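PDB 5Y6H: flagellar brake protein YcgR from Escherichia coli K-12, which acts as a flagellar brake that, bound to cyclic di-GMP, slows the motor, its N-terminal PilZN domain, the part in this chain, taking part in FliG binding. Local coordinates for residues A[28-33]-A[51-56]; A[72-77]-A[81-86]. One frame throughout, in Å; residues are numbered along the deposited sequence.

Contact 1. Residues A[28-33]-A[51-56]; sequences IPLRLS and LVLDFG
Ser41, on the intervening strand 37-47, is hydrogen-bonded to the backbone of Leu30 and through its OG to Asp54 O, while Leu30 and Leu53 meet without any polar bond between their segments. This is the geometry of an antiparallel beta meander, in which the first and third strands are second neighbours in one sheet: the CA atoms of Leu30 and Leu53 stand 8.9 Å apart, well beyond the spacing of adjacent strands. Side chains have to bridge that gap, and both leucines point inward to do so, crossing at about a right angle. In Leu30 the CD1 branch extends anti to CA (chi2 -177°) and carries the reach, while Leu53 answers with CD2, the branch that is not extended. Leu30 CD1 and Leu53 CD2 lie 3.7 Å apart, a close van der Waals contact in the buried interior of the PilZN domain. Leu23 of helix 13-26 packs on Leu30, while Phe100 touches Leu32. Leu53 also meets Ile73 from strand 71-77, three places away across the sheet, consistent with a sheet that curls around this core. The fork of Leu53 serves both leucines of segment 28-33, since its extended methyl, CD1, lies 4.5 Å from Leu32 CD2.

Contact 2. Residues A[72-77]-A[81-86]; sequences TITAET and KVEFTV
Ile73 and Phe84 form a hydrogen-bonded pair of the antiparallel beta hairpin made by strands 71-77 and 80-86. Ile73 N donates to Phe84 O at 2.7 Å, almost straight at the hydrogen (177°), and Phe84 N returns a bond to Ile73 O. Ala75 and Val82 repeat this two positions on, with Val82 N to Ala75 O at 2.7 Å. Between these pairs the CA-H groups of Thr74 and Glu83 approach Val82 O and Ile73 O, so each of these carbonyls has a second, weaker contact.

On the buried face, Phe84 CG lies between its own N and carbonyl carbon (chi1 59°), a torsion that swings the ring across to the neighbouring strand. Ile73 CB then sits over one ring face, 4.0 Å from the centroid, as a CH-pi contact, and Ile73 CD1 comes to 3.5 Å from Phe84 CE1. Val82 CG1 lies at the ring's edge, in plane.

The other face is polar. Glu76 and Lys81 run side by side in a long salt bridge, OE2 to NZ 4.0 Å, while Thr72 OG1 and Thr85 OG1 share a weak bond of 3.4 Å. Glu83 lies alongside Thr74, its OE2 held by Tyr4 OH.

Farther out, Leu20 of helix 13-26, Leu108 and Pro105 pack on Phe84. The main-chain bonds therefore fix the register and the apolar face faces the core, whereas the long ion pair probably contributes little.

Overall arrangement
Both contacts belong to one antiparallel sheet, and strands 30-34 and 71-77 are neighbours in it. They join directly: Arg31 N and Ser33 N probably donate to Thr74 O and Thr72 O, each at 2.8 Å, and Leu30 CD2 packs on Ala75 CB. Contact 1 is wholly core, formed by side chains reaching over a strand between them. Contact 2 joins adjacent strands and is only partly buried, so it adds main-chain bonding and an outward polar face to an apolar inner one. Its inner residues and the leucines of contact 1 line the same interior, and Leu23 of helix 13-26 touches both Leu30 and Ala75.

Contact 1. Residues A[28-33]-A[51-56]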
# COMPACT_ATOMS: atom_id res chain seq x y z
N ILE A 28 -6.18 -9.19 -0.71
CA ILE A 28 -6.90 -8.82 0.50
C ILE A 28 -7.03 -7.30 0.56
O ILE A 28 -6.28 -6.59 -0.13
CB ILE A 28 -6.21 -9.37 1.76
CG1 ILE A 28 -4.78 -8.84 1.87
CG2 ILE A 28 -6.24 -10.89 1.76
CD1 ILE A 28 -4.17 -9.08 3.25
N PRO A 29 -7.96 -6.76 1.35
CA PRO A 29 -8.10 -5.30 1.41
C PRO A 29 -6.89 -4.64 2.04
O PRO A 29 -6.20 -5.21 2.88
CB PRO A 29 -9.35 -5.10 2.27
CG PRO A 29 -10.05 -6.41 2.30
CD PRO A 29 -8.98 -7.44 2.16
N LEU A 30 -6.63 -3.41 1.59
CA LEU A 30 -5.62 -2.56 2.19
C LEU A 30 -6.30 -1.42 2.94
O LEU A 30 -7.43 -1.05 2.61
CB LEU A 30 -4.69 -1.96 1.13
CG LEU A 30 -4.02 -2.84 0.08
CD1 LEU A 30 -3.10 -1.98 -0.79
CD2 LEU A 30 -3.25 -3.98 0.70
N ARG A 31 -5.62 -0.88 3.93
CA ARG A 31 -6.02 0.38 4.55
C ARG A 31 -4.94 1.42 4.27
O ARG A 31 -3.77 1.19 4.57
CB ARG A 31 -6.24 0.23 6.06
CG ARG A 31 -6.49 1.56 6.76
CD ARG A 31 -6.70 1.37 8.26
NE ARG A 31 -7.77 0.42 8.54
CZ ARG A 31 -7.93 -0.19 9.71
NH1 ARG A 31 -8.93 -1.05 9.89
NH2 ARG A 31 -7.09 0.05 10.71
N LEU A 32 -5.35 2.55 3.69
CA LEU A 32 -4.48 3.70 3.50
C LEU A 32 -4.82 4.71 4.60
O LEU A 32 -5.97 5.13 4.72
CB LEU A 32 -4.68 4.34 2.13
CG LEU A 32 -3.91 3.84 0.90
CD1 LEU A 32 -3.86 2.31 0.84
CD2 LEU A 32 -4.52 4.41 -0.37
N SER A 33 -3.82 5.08 5.39
CA SER A 33 -4.01 6.03 6.48
C SER A 33 -3.08 7.22 6.30
O SER A 33 -1.92 7.07 5.92
CB SER A 33 -3.76 5.37 7.84
OG SER A 33 -4.64 4.26 8.04
N LEU A 51 3.48 0.47 -7.81
CA LEU A 51 2.29 -0.10 -7.21
C LEU A 51 1.08 0.68 -7.71
O LEU A 51 1.10 1.91 -7.73
CB LEU A 51 2.31 -0.02 -5.68
CG LEU A 51 3.21 -0.90 -4.80
CD1 LEU A 51 4.68 -0.59 -5.05
CD2 LEU A 51 2.86 -0.68 -3.33
N VAL A 52 0.03 -0.03 -8.10
CA VAL A 52 -1.24 0.58 -8.49
C VAL A 52 -2.27 0.23 -7.43
O VAL A 52 -2.51 -0.96 -7.16
CB VAL A 52 -1.70 0.12 -9.88
CG1 VAL A 52 -2.94 0.88 -10.30
CG2 VAL A 52 -0.58 0.32 -10.90
N LEU A 53 -2.89 1.25 -6.82
CA LEU A 53 -3.82 1.07 -5.71
C LEU A 53 -5.20 1.58 -6.08
O LEU A 53 -5.33 2.62 -6.74
CB LEU A 53 -3.32 1.80 -4.46
CG LEU A 53 -1.88 1.51 -4.02
CD1 LEU A 53 -1.41 2.50 -2.97
CD2 LEU A 53 -1.75 0.08 -3.50
N ASP A 54 -6.23 0.87 -5.64
CA ASP A 54 -7.61 1.27 -5.92
C ASP A 54 -7.98 2.55 -5.18
O ASP A 54 -7.52 2.80 -4.06
CB ASP A 54 -8.58 0.15 -5.53
CG ASP A 54 -9.92 0.25 -6.23
OD1 ASP A 54 -10.04 1.03 -7.20
OD2 ASP A 54 -10.86 -0.46 -5.82
N PHE A 55 -8.81 3.37 -5.83
CA PHE A 55 -9.42 4.50 -5.15
C PHE A 55 -10.36 4.01 -4.06
O PHE A 55 -10.90 2.90 -4.12
CB PHE A 55 -10.22 5.36 -6.14
CG PHE A 55 -9.47 6.57 -6.66
CD1 PHE A 55 -10.18 7.68 -7.10
CD2 PHE A 55 -8.09 6.58 -6.73
CE1 PHE A 55 -9.51 8.80 -7.59
CE2 PHE A 55 -7.41 7.70 -7.21
CZ PHE A 55 -8.13 8.81 -7.65
N GLY A 56 -10.56 4.85 -3.04
CA GLY A 56 -11.63 4.62 -2.09
C GLY A 56 -12.97 5.03 -2.66
O GLY A 56 -13.07 5.67 -3.71

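Contact 2. Residues A[72-77]-A[81-86]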
# COMPACT_ATOMS: atom_id res chain seq x y z
N THR A 72 0.49 5.66 5.23
CA THR A 72 0.77 4.35 5.80
C THR A 72 -0.21 3.33 5.23
O THR A 72 -1.43 3.55 5.25
CB THR A 72 0.68 4.38 7.33
OG1 THR A 72 1.69 5.25 7.84
CG2 THR A 72 0.88 2.98 7.90
N ILE A 73 0.32 2.22 4.73
CA ILE A 73 -0.48 1.18 4.10
C ILE A 73 -0.41 -0.07 4.97
O ILE A 73 0.68 -0.53 5.31
CB ILE A 73 0.00 0.90 2.66
CG1 ILE A 73 -0.06 2.19 1.84
CG2 ILE A 73 -0.83 -0.20 2.03
CD1 ILE A 73 0.46 2.08 0.44
N THR A 74 -1.59 -0.60 5.34
CA THR A 74 -1.69 -1.77 6.20
C THR A 74 -2.59 -2.82 5.56
O THR A 74 -3.56 -2.49 4.86
CB THR A 74 -2.26 -1.41 7.59
OG1 THR A 74 -3.47 -0.67 7.43
CG2 THR A 74 -1.25 -0.56 8.36
N ALA A 75 -2.29 -4.09 5.83
CA ALA A 75 -3.11 -5.19 5.37
C ALA A 75 -2.84 -6.39 6.27
O ALA A 75 -1.69 -6.63 6.65
CB ALA A 75 -2.82 -5.56 3.91
N GLU A 76 -3.89 -7.12 6.64
CA GLU A 76 -3.69 -8.25 7.53
C GLU A 76 -4.69 -9.35 7.25
O GLU A 76 -5.85 -9.10 6.90
CB GLU A 76 -3.77 -7.83 9.01
CG GLU A 76 -5.04 -7.08 9.39
CD GLU A 76 -4.88 -6.33 10.70
OE1 GLU A 76 -4.50 -6.96 11.70
OE2 GLU A 76 -5.11 -5.10 10.71
N THR A 77 -4.23 -10.59 7.42
CA THR A 77 -5.08 -11.77 7.35
C THR A 77 -4.43 -12.89 8.15
O THR A 77 -3.21 -13.06 8.12
CB THR A 77 -5.35 -12.21 5.90
OG1 THR A 77 -6.26 -13.31 5.89
CG2 THR A 77 -4.05 -12.63 5.21
N LYS A 81 0.42 -9.32 9.37
CA LYS A 81 0.16 -7.94 9.00
C LYS A 81 1.29 -7.40 8.13
O LYS A 81 2.47 -7.59 8.45
CB LYS A 81 -0.01 -7.05 10.24
CG LYS A 81 -0.23 -5.58 9.90
CD LYS A 81 -0.39 -4.74 11.17
CE LYS A 81 -1.85 -4.45 11.46
NZ LYS A 81 -2.01 -3.44 12.54
N VAL A 82 0.93 -6.72 7.05
CA VAL A 82 1.86 -5.96 6.23
C VAL A 82 1.70 -4.49 6.58
O VAL A 82 0.58 -4.00 6.71
CB VAL A 82 1.59 -6.20 4.73
CG1 VAL A 82 2.44 -5.26 3.87
CG2 VAL A 82 1.85 -7.66 4.36
N GLU A 83 2.82 -3.79 6.77
CA GLU A 83 2.78 -2.35 7.01
C GLU A 83 3.97 -1.68 6.35
O GLU A 83 5.11 -2.11 6.52
CB GLU A 83 2.76 -2.03 8.51
CG GLU A 83 2.89 -0.54 8.81
CD GLU A 83 2.52 -0.20 10.24
OE1 GLU A 83 3.31 0.50 10.91
OE2 GLU A 83 1.44 -0.62 10.70
N PHE A 84 3.71 -0.62 5.58
CA PHE A 84 4.78 0.19 5.01
C PHE A 84 4.24 1.59 4.77
O PHE A 84 3.03 1.83 4.80
CB PHE A 84 5.35 -0.44 3.73
CG PHE A 84 4.34 -0.64 2.63
CD1 PHE A 84 4.23 0.29 1.60
CD2 PHE A 84 3.53 -1.76 2.60
CE1 PHE A 84 3.33 0.09 0.57
CE2 PHE A 84 2.62 -1.96 1.57
CZ PHE A 84 2.52 -1.02 0.56
N THR A 85 5.16 2.53 4.53
CA THR A 85 4.81 3.92 4.33
C THR A 85 5.41 4.40 3.01
O THR A 85 6.56 4.08 2.69
CB THR A 85 5.32 4.80 5.49
OG1 THR A 85 4.73 4.35 6.71
CG2 THR A 85 4.96 6.26 5.27
N VAL A 86 4.62 5.16 2.25
CA VAL A 86 5.09 5.80 1.03
C VAL A 86 4.97 7.31 1.20
O VAL A 86 4.20 7.81 2.02
CB VAL A 86 4.31 5.32 -0.21
CG1 VAL A 86 4.51 3.83 -0.42
CG2 VAL A 86 2.84 5.66 -0.06